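Local coordinates for tRNA (guanine(26)-N(2))-dimethyltransferase (Pyrococcus horikoshii, PDB 2DUL), which probably dimethylates the exocyclic N2 of guanine 26 in a number of tRNAs, taking both methyl groups from S-adenosyl-L-methionine, at residues F27-P30 / R31-L34. Sequence-based numbering, arbitrary orientation.
Sequences FYNP and RMAL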
loop_
_atom_site.group_PDB
_atom_site.type_symbol
_atom_site.label_atom_id
_atom_site.label_comp_id
_atom_site.label_asym_id
_atom_site.label_seq_id
_atom_site.Cartn_x
_atom_site.Cartn_y
_atom_site.Cartn_z
ATOM N N PHE A 27 -8.252 -9.939 -16.801
ATOM C CA PHE A 27 -7.613 -10.449 -15.593
ATOM C C PHE A 27 -8.430 -10.370 -14.305
ATOM O O PHE A 27 -9.065 -9.354 -14.009
ATOM C CB PHE A 27 -6.286 -9.708 -15.376
ATOM C CG PHE A 27 -5.467 -10.232 -14.224
ATOM C CD1 PHE A 27 -4.757 -11.426 -14.342
ATOM C CD2 PHE A 27 -5.395 -9.526 -13.026
ATOM C CE1 PHE A 27 -3.983 -11.906 -13.280
ATOM C CE2 PHE A 27 -4.626 -9.997 -11.960
ATOM C CZ PHE A 27 -3.918 -11.188 -12.087
ATOM N N TYR A 28 -8.402 -11.462 -13.548
ATOM C CA TYR A 28 -9.060 -11.546 -12.250
ATOM C C TYR A 28 -8.239 -12.474 -11.366
ATOM O O TYR A 28 -7.960 -13.616 -11.738
ATOM C CB TYR A 28 -10.485 -12.096 -12.339
ATOM C CG TYR A 28 -11.109 -12.247 -10.965
ATOM C CD1 TYR A 28 -11.368 -11.127 -10.171
ATOM C CD2 TYR A 28 -11.362 -13.510 -10.421
ATOM C CE1 TYR A 28 -11.853 -11.258 -8.871
ATOM C CE2 TYR A 28 -11.847 -13.655 -9.119
ATOM C CZ TYR A 28 -12.087 -12.524 -8.349
ATOM O OH TYR A 28 -12.529 -12.654 -7.051
ATOM N N ASN A 29 -7.853 -11.983 -10.196
ATOM C CA ASN A 29 -7.070 -12.779 -9.264
ATOM C C ASN A 29 -7.791 -12.833 -7.924
ATOM O O ASN A 29 -7.835 -11.843 -7.193
ATOM C CB ASN A 29 -5.685 -12.160 -9.083
ATOM C CG ASN A 29 -4.783 -12.994 -8.196
ATOM O OD1 ASN A 29 -5.235 -13.922 -7.526
ATOM N ND2 ASN A 29 -3.497 -12.661 -8.185
ATOM N N PRO A 30 -8.376 -13.995 -7.587
ATOM C CA PRO A 30 -9.093 -14.144 -6.317
ATOM C C PRO A 30 -8.190 -13.905 -5.111
ATOM O O PRO A 30 -8.656 -13.517 -4.038
ATOM C CB PRO A 30 -9.627 -15.576 -6.385
ATOM C CG PRO A 30 -8.619 -16.276 -7.248
ATOM C CD PRO A 30 -8.364 -15.264 -8.338
ATOM N N ARG A 31 -6.893 -14.130 -5.292
ATOM C CA ARG A 31 -5.944 -13.925 -4.206
ATOM C C ARG A 31 -5.906 -12.445 -3.816
ATOM O O ARG A 31 -5.467 -12.098 -2.719
ATOM C CB ARG A 31 -4.543 -14.397 -4.624
ATOM C CG ARG A 31 -4.451 -15.904 -4.903
ATOM C CD ARG A 31 -3.054 -16.298 -5.376
ATOM N NE ARG A 31 -2.041 -16.129 -4.334
ATOM C CZ ARG A 31 -1.845 -16.980 -3.332
ATOM N NH1 ARG A 31 -2.591 -18.071 -3.227
ATOM N NH2 ARG A 31 -0.896 -16.746 -2.434
ATOM N N MET A 32 -6.381 -11.581 -4.712
ATOM C CA MET A 32 -6.401 -10.141 -4.460
ATOM C C MET A 32 -7.665 -9.684 -3.744
ATOM O O MET A 32 -7.870 -8.486 -3.543
ATOM C CB MET A 32 -6.251 -9.371 -5.771
ATOM C CG MET A 32 -4.862 -9.449 -6.367
ATOM S SD MET A 32 -3.623 -8.603 -5.353
ATOM C CE MET A 32 -3.262 -7.196 -6.389
ATOM N N ALA A 33 -8.510 -10.639 -3.362
ATOM C CA ALA A 33 -9.741 -10.323 -2.651
ATOM C C ALA A 33 -9.396 -9.740 -1.282
ATOM O O ALA A 33 -10.114 -8.881 -0.766
ATOM C CB ALA A 33 -10.594 -11.577 -2.488
ATOM N N LEU A 34 -8.295 -10.217 -0.696
ATOM C CA LEU A 34 -7.837 -9.731 0.605
ATOM C C LEU A 34 -7.469 -8.253 0.483
ATOM O O LEU A 34 -7.848 -7.434 1.319
ATOM C CB LEU A 34 -6.606 -10.521 1.071
ATOM C CG LEU A 34 -5.864 -9.977 2.297
ATOM C CD1 LEU A 34 -6.782 -10.010 3.505
ATOM C CD2 LEU A 34 -4.610 -10.799 2.559
HETATM O O HOH W 1 -7.467 -12.791 -1.125
#
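An Asx turn at Asn29 leads the chain into helix 33-46: the side-chain oxygen Asn29 OD1 accepts a hydrogen bond from Arg31 N (2.8 Å), two residues on. With Asn29 CG opposite the backbone N (chi1 -176°), beside the carbonyl carbon, OD1 reaches onward to that N-H. The donor stands above the amide's carbonyl plane, 41° out of it, and the hydrogen bond is well off straight, its N-H...O angle 138°. The same OD1 rests 3.0 Å from Arg31 CB. Two overlapping beta turns share these residues, closed by Met32 N to Asn29 O (2.9 Å) and Ala33 N to Pro30 O (3.0 Å). Pro30, second in the first turn, suits it by its ring-restricted phi, and neither turn needs an N-H from it. Ala33's small side chain suits its buried place against Ala300 and Arg301. A water links the Pro30 and Arg31 carbonyls, the latter weakly, to Leu34 N (2.7 Å). The bent Arg31 chain leads away to a salt bridge with Asp224. An alanine in place of Asn29 would probably leave Arg31 N without its side-chain acceptor and the turn less firmly set. Asn29 O also accepts from Arg36, a predicted S-adenosylmethionine-binding residue, so the turn's geometry probably helps position that guanidinium.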